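Local coordinates for inactive glucansucrase (Lactobacillus reuteri, PDB 5JBD), which belongs to glycoside hydrolase family 70, whose members are built round a TIM-type barrel, and is named as an inactive glucansucrase, at residues Trp690-Phe698 with Glu705-Gly716. Numbering follows the deposited sequence.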
ATOM      1  N   TRP A 690      -9.345   5.702 -11.232  1.00 21.38           N
ATOM      2  CA  TRP A 690      -8.507   4.815 -10.435  1.00 21.15           C
ATOM      3  C   TRP A 690      -9.350   4.294  -9.267  1.00 23.58           C
ATOM      4  O   TRP A 690      -9.740   5.051  -8.355  1.00 23.58           O
ATOM      5  CB  TRP A 690      -7.223   5.534  -9.984  1.00 20.80           C
ATOM      6  CG  TRP A 690      -6.402   4.939  -8.880  1.00 21.12           C
ATOM      7  CD1 TRP A 690      -6.453   3.668  -8.382  1.00 23.06           C
ATOM      8  CD2 TRP A 690      -5.395   5.617  -8.120  1.00 21.75           C
ATOM      9  NE1 TRP A 690      -5.547   3.511  -7.364  1.00 22.85           N
ATOM     10  CE2 TRP A 690      -4.884   4.691  -7.176  1.00 23.77           C
ATOM     11  CE3 TRP A 690      -4.873   6.914  -8.142  1.00 21.42           C
ATOM     12  CZ2 TRP A 690      -3.885   5.030  -6.249  1.00 23.18           C
ATOM     13  CZ3 TRP A 690      -3.876   7.252  -7.231  1.00 22.11           C
ATOM     14  CH2 TRP A 690      -3.384   6.310  -6.307  1.00 22.96           C
ATOM     15  N   MET A 691      -9.613   2.991  -9.301  1.00 24.50           N
ATOM     16  CA  MET A 691     -10.375   2.308  -8.253  1.00 26.13           C
ATOM     17  C   MET A 691      -9.448   1.677  -7.221  1.00 25.33           C
ATOM     18  O   MET A 691      -8.396   1.126  -7.554  1.00 23.04           O
ATOM     19  CB  MET A 691     -11.297   1.250  -8.855  1.00 28.29           C
ATOM     20  CG  MET A 691     -12.260   1.839  -9.871  1.00 30.27           C
ATOM     21  SD  MET A 691     -13.835   0.988 -10.090  1.00 31.69           S
ATOM     22  CE  MET A 691     -14.572   1.387  -8.508  1.00 30.87           C
ATOM     23  N   ALA A 692      -9.873   1.760  -5.965  1.00 25.21           N
ATOM     24  CA  ALA A 692      -9.149   1.177  -4.848  1.00 24.88           C
ATOM     25  C   ALA A 692      -8.851  -0.297  -5.080  1.00 24.32           C
ATOM     26  O   ALA A 692      -9.599  -0.970  -5.794  1.00 24.92           O
ATOM     27  CB  ALA A 692      -9.961   1.341  -3.565  1.00 26.45           C
ATOM     28  N   PRO A 693      -7.771  -0.811  -4.467  1.00 23.08           N
ATOM     29  CA  PRO A 693      -7.566  -2.254  -4.529  1.00 22.96           C
ATOM     30  C   PRO A 693      -8.801  -2.952  -3.941  1.00 24.11           C
ATOM     31  O   PRO A 693      -9.188  -2.685  -2.800  1.00 24.60           O
ATOM     32  CB  PRO A 693      -6.331  -2.475  -3.639  1.00 22.74           C
ATOM     33  CG  PRO A 693      -6.337  -1.311  -2.705  1.00 22.67           C
ATOM     34  CD  PRO A 693      -6.804  -0.173  -3.555  1.00 22.61           C
ATOM     35  N   ALA A 694      -9.427  -3.813  -4.742  1.00 24.91           N
ATOM     36  CA  ALA A 694     -10.775  -4.282  -4.466  1.00 25.10           C
ATOM     37  C   ALA A 694     -10.808  -5.633  -3.738  1.00 26.65           C
ATOM     38  O   ALA A 694     -11.880  -6.155  -3.466  1.00 27.33           O
ATOM     39  CB  ALA A 694     -11.546  -4.358  -5.773  1.00 26.05           C
ATOM     40  N   TYR A 695      -9.638  -6.136  -3.355  1.00 26.11           N
ATOM     41  CA  TYR A 695      -9.435  -7.505  -2.872  1.00 27.30           C
ATOM     42  C   TYR A 695     -10.002  -7.621  -1.462  1.00 28.28           C
ATOM     43  O   TYR A 695     -10.186  -6.607  -0.772  1.00 26.31           O
ATOM     44  CB  TYR A 695      -7.928  -7.862  -2.919  1.00 27.27           C
ATOM     45  CG  TYR A 695      -7.291  -7.302  -4.177  1.00 27.07           C
ATOM     46  CD1 TYR A 695      -7.651  -7.799  -5.429  1.00 27.29           C
ATOM     47  CD2 TYR A 695      -6.440  -6.197  -4.131  1.00 26.84           C
ATOM     48  CE1 TYR A 695      -7.141  -7.254  -6.587  1.00 25.67           C
ATOM     49  CE2 TYR A 695      -5.930  -5.653  -5.294  1.00 26.75           C
ATOM     50  CZ  TYR A 695      -6.296  -6.183  -6.521  1.00 26.30           C
ATOM     51  OH  TYR A 695      -5.796  -5.659  -7.696  1.00 25.13           O
ATOM     52  N   THR A 696     -10.312  -8.855  -1.053  1.00 29.89           N
ATOM     53  CA  THR A 696     -10.843  -9.120   0.288  1.00 31.06           C
ATOM     54  C   THR A 696      -9.833  -8.682   1.337  1.00 29.16           C
ATOM     55  O   THR A 696      -8.723  -9.188   1.361  1.00 29.71           O
ATOM     56  CB  THR A 696     -11.130 -10.626   0.496  1.00 34.39           C
ATOM     57  OG1 THR A 696     -12.045 -11.072  -0.509  1.00 36.32           O
ATOM     58  CG2 THR A 696     -11.735 -10.888   1.898  1.00 36.12           C
ATOM     59  N   PRO A 697     -10.208  -7.729   2.195  1.00 29.50           N
ATOM     60  CA  PRO A 697      -9.239  -7.215   3.154  1.00 30.02           C
ATOM     61  C   PRO A 697      -8.991  -8.157   4.326  1.00 31.63           C
ATOM     62  O   PRO A 697      -9.901  -8.866   4.746  1.00 30.66           O
ATOM     63  CB  PRO A 697      -9.899  -5.921   3.649  1.00 30.90           C
ATOM     64  CG  PRO A 697     -11.360  -6.171   3.514  1.00 31.04           C
ATOM     65  CD  PRO A 697     -11.497  -7.011   2.275  1.00 31.05           C
ATOM     66  N   PHE A 698      -7.763  -8.160   4.827  1.00 30.32           N
ATOM     67  CA  PHE A 698      -7.431  -8.723   6.123  1.00 31.30           C
ATOM     68  C   PHE A 698      -8.198  -7.919   7.174  1.00 32.73           C
ATOM     69  O   PHE A 698      -8.044  -6.685   7.272  1.00 29.61           O
ATOM     70  CB  PHE A 698      -5.918  -8.609   6.335  1.00 32.20           C
ATOM     71  CG  PHE A 698      -5.413  -9.108   7.669  1.00 33.17           C
ATOM     72  CD1 PHE A 698      -5.934 -10.253   8.276  1.00 35.42           C
ATOM     73  CD2 PHE A 698      -4.361  -8.444   8.295  1.00 35.59           C
ATOM     74  CE1 PHE A 698      -5.425 -10.706   9.486  1.00 34.23           C
ATOM     75  CE2 PHE A 698      -3.850  -8.896   9.501  1.00 35.86           C
ATOM     76  CZ  PHE A 698      -4.391 -10.027  10.097  1.00 35.17           C
ATOM     77  N   GLU A 705      -8.471  -1.301   3.613  1.00 28.73           N
ATOM     78  CA  GLU A 705      -8.514  -0.601   2.318  1.00 28.77           C
ATOM     79  C   GLU A 705      -8.284  -1.497   1.108  1.00 29.05           C
ATOM     80  O   GLU A 705      -8.624  -1.093  -0.006  1.00 28.09           O
ATOM     81  CB  GLU A 705      -7.502   0.571   2.273  1.00 29.28           C
ATOM     82  CG  GLU A 705      -6.045   0.212   1.966  1.00 29.46           C
ATOM     83  CD  GLU A 705      -5.391  -0.692   3.004  1.00 32.29           C
ATOM     84  OE1 GLU A 705      -5.797  -0.671   4.182  1.00 35.90           O
ATOM     85  OE2 GLU A 705      -4.501  -1.473   2.643  1.00 33.40           O
ATOM     86  N   GLY A 706      -7.667  -2.663   1.315  1.00 28.13           N
ATOM     87  CA  GLY A 706      -7.419  -3.613   0.235  1.00 27.64           C
ATOM     88  C   GLY A 706      -5.977  -3.905  -0.158  1.00 27.59           C
ATOM     89  O   GLY A 706      -5.746  -4.871  -0.880  1.00 28.06           O
ATOM     90  N   TYR A 707      -5.007  -3.097   0.284  1.00 28.61           N
ATOM     91  CA  TYR A 707      -3.589  -3.430   0.073  1.00 28.79           C
ATOM     92  C   TYR A 707      -3.118  -4.575   0.972  1.00 30.58           C
ATOM     93  O   TYR A 707      -2.209  -5.331   0.594  1.00 31.18           O
ATOM     94  CB  TYR A 707      -2.657  -2.227   0.278  1.00 28.93           C
ATOM     95  CG  TYR A 707      -2.854  -1.063  -0.675  1.00 26.46           C
ATOM     96  CD1 TYR A 707      -2.571  -1.200  -2.039  1.00 25.92           C
ATOM     97  CD2 TYR A 707      -3.267   0.183  -0.215  1.00 25.69           C
ATOM     98  CE1 TYR A 707      -2.733  -0.127  -2.916  1.00 24.50           C
ATOM     99  CE2 TYR A 707      -3.417   1.262  -1.089  1.00 24.97           C
ATOM    100  CZ  TYR A 707      -3.148   1.096  -2.444  1.00 23.70           C
ATOM    101  OH  TYR A 707      -3.275   2.167  -3.327  1.00 23.02           O
ATOM    102  N   SER A 708      -3.716  -4.691   2.158  1.00 30.41           N
ATOM    103  CA  SER A 708      -3.492  -5.844   3.037  1.00 31.35           C
ATOM    104  C   SER A 708      -4.617  -6.829   2.753  1.00 30.79           C
ATOM    105  O   SER A 708      -5.718  -6.692   3.317  1.00 29.95           O
ATOM    106  CB  SER A 708      -3.507  -5.418   4.504  1.00 33.07           C
ATOM    107  OG  SER A 708      -2.367  -4.636   4.794  1.00 36.33           O
ATOM    108  N   MET A 709      -4.355  -7.784   1.856  1.00 30.48           N
ATOM    109  CA  MET A 709      -5.402  -8.673   1.343  1.00 32.07           C
ATOM    110  C   MET A 709      -5.061 -10.140   1.563  1.00 34.97           C
ATOM    111  O   MET A 709      -3.894 -10.525   1.554  1.00 36.22           O
ATOM    112  CB  MET A 709      -5.733  -8.375  -0.139  1.00 31.91           C
ATOM    113  CG  MET A 709      -4.894  -9.087  -1.208  1.00 32.19           C
ATOM    114  SD  MET A 709      -3.136  -8.785  -1.010  1.00 37.42           S
ATOM    115  CE  MET A 709      -2.985  -7.297  -2.015  1.00 35.59           C
ATOM    116  N   THR A 710      -6.113 -10.932   1.779  1.00 34.63           N
ATOM    117  CA  THR A 710      -6.029 -12.368   1.985  1.00 38.19           C
ATOM    118  C   THR A 710      -6.440 -13.170   0.754  1.00 37.66           C
ATOM    119  O   THR A 710      -6.197 -14.374   0.718  1.00 42.48           O
ATOM    120  CB  THR A 710      -6.947 -12.793   3.160  1.00 38.42           C
ATOM    121  OG1 THR A 710      -8.305 -12.394   2.889  1.00 37.57           O
ATOM    122  CG2 THR A 710      -6.495 -12.131   4.454  1.00 38.84           C
ATOM    123  N   ASP A 711      -7.095 -12.524  -0.221  1.00 33.40           N
ATOM    124  CA  ASP A 711      -7.601 -13.207  -1.419  1.00 33.39           C
ATOM    125  C   ASP A 711      -7.591 -12.241  -2.614  1.00 29.53           C
ATOM    126  O   ASP A 711      -8.358 -11.285  -2.645  1.00 28.74           O
ATOM    127  CB  ASP A 711      -9.026 -13.760  -1.163  1.00 33.22           C
ATOM    128  CG  ASP A 711      -9.500 -14.734  -2.240  1.00 35.34           C
ATOM    129  OD1 ASP A 711      -9.138 -14.579  -3.436  1.00 33.33           O
ATOM    130  OD2 ASP A 711     -10.252 -15.689  -1.896  1.00 32.74           O
ATOM    131  N   ARG A 712      -6.722 -12.524  -3.585  1.00 28.35           N
ATOM    132  CA  ARG A 712      -6.503 -11.664  -4.760  1.00 27.64           C
ATOM    133  C   ARG A 712      -7.614 -11.744  -5.809  1.00 27.35           C
ATOM    134  O   ARG A 712      -7.694 -10.883  -6.689  1.00 29.28           O
ATOM    135  CB  ARG A 712      -5.199 -12.040  -5.455  1.00 27.83           C
ATOM    136  CG  ARG A 712      -3.929 -11.648  -4.721  1.00 27.14           C
ATOM    137  CD  ARG A 712      -2.744 -12.075  -5.571  1.00 28.18           C
ATOM    138  NE  ARG A 712      -1.468 -11.512  -5.148  1.00 28.52           N
ATOM    139  CZ  ARG A 712      -0.327 -11.629  -5.837  1.00 29.05           C
ATOM    140  NH1 ARG A 712      -0.283 -12.299  -6.988  1.00 29.19           N
ATOM    141  NH2 ARG A 712       0.777 -11.069  -5.365  1.00 29.90           N
ATOM    142  N   TYR A 713      -8.462 -12.767  -5.724  1.00 27.95           N
ATOM    143  CA  TYR A 713      -9.527 -12.971  -6.702  1.00 27.88           C
ATOM    144  C   TYR A 713     -10.938 -12.723  -6.187  1.00 29.42           C
ATOM    145  O   TYR A 713     -11.833 -12.524  -7.000  1.00 33.03           O
ATOM    146  CB  TYR A 713      -9.431 -14.382  -7.284  1.00 27.87           C
ATOM    147  CG  TYR A 713      -8.199 -14.570  -8.133  1.00 26.22           C
ATOM    148  CD1 TYR A 713      -6.989 -14.986  -7.572  1.00 25.22           C
ATOM    149  CD2 TYR A 713      -8.225 -14.309  -9.497  1.00 26.40           C
ATOM    150  CE1 TYR A 713      -5.853 -15.145  -8.356  1.00 24.47           C
ATOM    151  CE2 TYR A 713      -7.088 -14.472 -10.286  1.00 26.04           C
ATOM    152  CZ  TYR A 713      -5.909 -14.891  -9.712  1.00 24.02           C
ATOM    153  OH  TYR A 713      -4.798 -15.038 -10.518  1.00 25.35           O
ATOM    154  N   ASN A 714     -11.149 -12.757  -4.874  1.00 28.84           N
ATOM    155  CA  ASN A 714     -12.468 -12.490  -4.307  1.00 29.96           C
ATOM    156  C   ASN A 714     -12.557 -10.990  -4.077  1.00 27.66           C
ATOM    157  O   ASN A 714     -11.966 -10.475  -3.131  1.00 28.00           O
ATOM    158  CB  ASN A 714     -12.655 -13.280  -2.992  1.00 30.94           C
ATOM    159  CG  ASN A 714     -14.050 -13.142  -2.393  1.00 32.94           C
ATOM    160  OD1 ASN A 714     -14.765 -12.162  -2.622  1.00 33.66           O
ATOM    161  ND2 ASN A 714     -14.456 -14.155  -1.634  1.00 35.59           N
ATOM    162  N   LEU A 715     -13.329 -10.295  -4.915  1.00 27.85           N
ATOM    163  CA  LEU A 715     -13.551  -8.847  -4.756  1.00 28.07           C
ATOM    164  C   LEU A 715     -14.846  -8.501  -4.000  1.00 29.15           C
ATOM    165  O   LEU A 715     -15.410  -7.418  -4.172  1.00 27.77           O
ATOM    166  CB  LEU A 715     -13.477  -8.107  -6.111  1.00 29.26           C
ATOM    167  CG  LEU A 715     -12.125  -7.931  -6.857  1.00 30.68           C
ATOM    168  CD1 LEU A 715     -11.151  -9.041  -6.548  1.00 31.00           C
ATOM    169  CD2 LEU A 715     -12.185  -7.685  -8.370  1.00 30.28           C
ATOM    170  N   GLY A 716     -15.291  -9.420  -3.141  1.00 29.78           N
ATOM    171  CA  GLY A 716     -16.447  -9.218  -2.290  1.00 31.37           C
ATOM    172  C   GLY A 716     -17.693  -9.906  -2.829  1.00 32.51           C
ATOM    173  O   GLY A 716     -17.857 -10.067  -4.042  1.00 33.63           O
TER
HETATM  174  O   HOH W   1     -14.288  -4.953  -3.630  1.00 23.05           O
HETATM  175  O   HOH W   2      -9.871 -12.266   5.103  1.00 37.76           O
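Running antiparallel where they meet, Thr696-Phe698 and Ser708-Thr710 are tied by two fairly straight backbone hydrogen bonds, Phe698 N to Ser708 O at 2.9 Å and Thr710 N to Thr696 O at 3.2 Å. Farther along, Asn714 O is gripped by Thr696 OG1 at 2.7 Å, the hydroxyl lying above the carbonyl plane, and weakly by Thr696 N. With OG1 beside its own backbone N (chi1 -57°), Thr696 can turn both groups to that one oxygen. The carbonyl's own loop is shaped by Asp711 OD1, which accepts from Tyr713 N, an Asx turn, and also from Asn714 N, which extends it to an Asx motif. The contact lies in the loop of the TIM-type barrel that leads from parallel strand 688-691 to helix 727-739, where the chain folds back on itself. Just past the strand's end, Pro693 CG sits over the centre of one face of the Tyr707 ring, 3.8 Å from its centroid; the Tyr707 hydroxyl and the indole nitrogen Trp690 NE1 both hydrogen-bond Asp747 OD2. Tyr695, whose own hydroxyl hydrogen-bonds Asp747 O, lies side by side with Met709, CB to CB 3.6 Å, while Gly706 O meets the ring's edge in plane. One water bridges Ala694 O and Leu715 O.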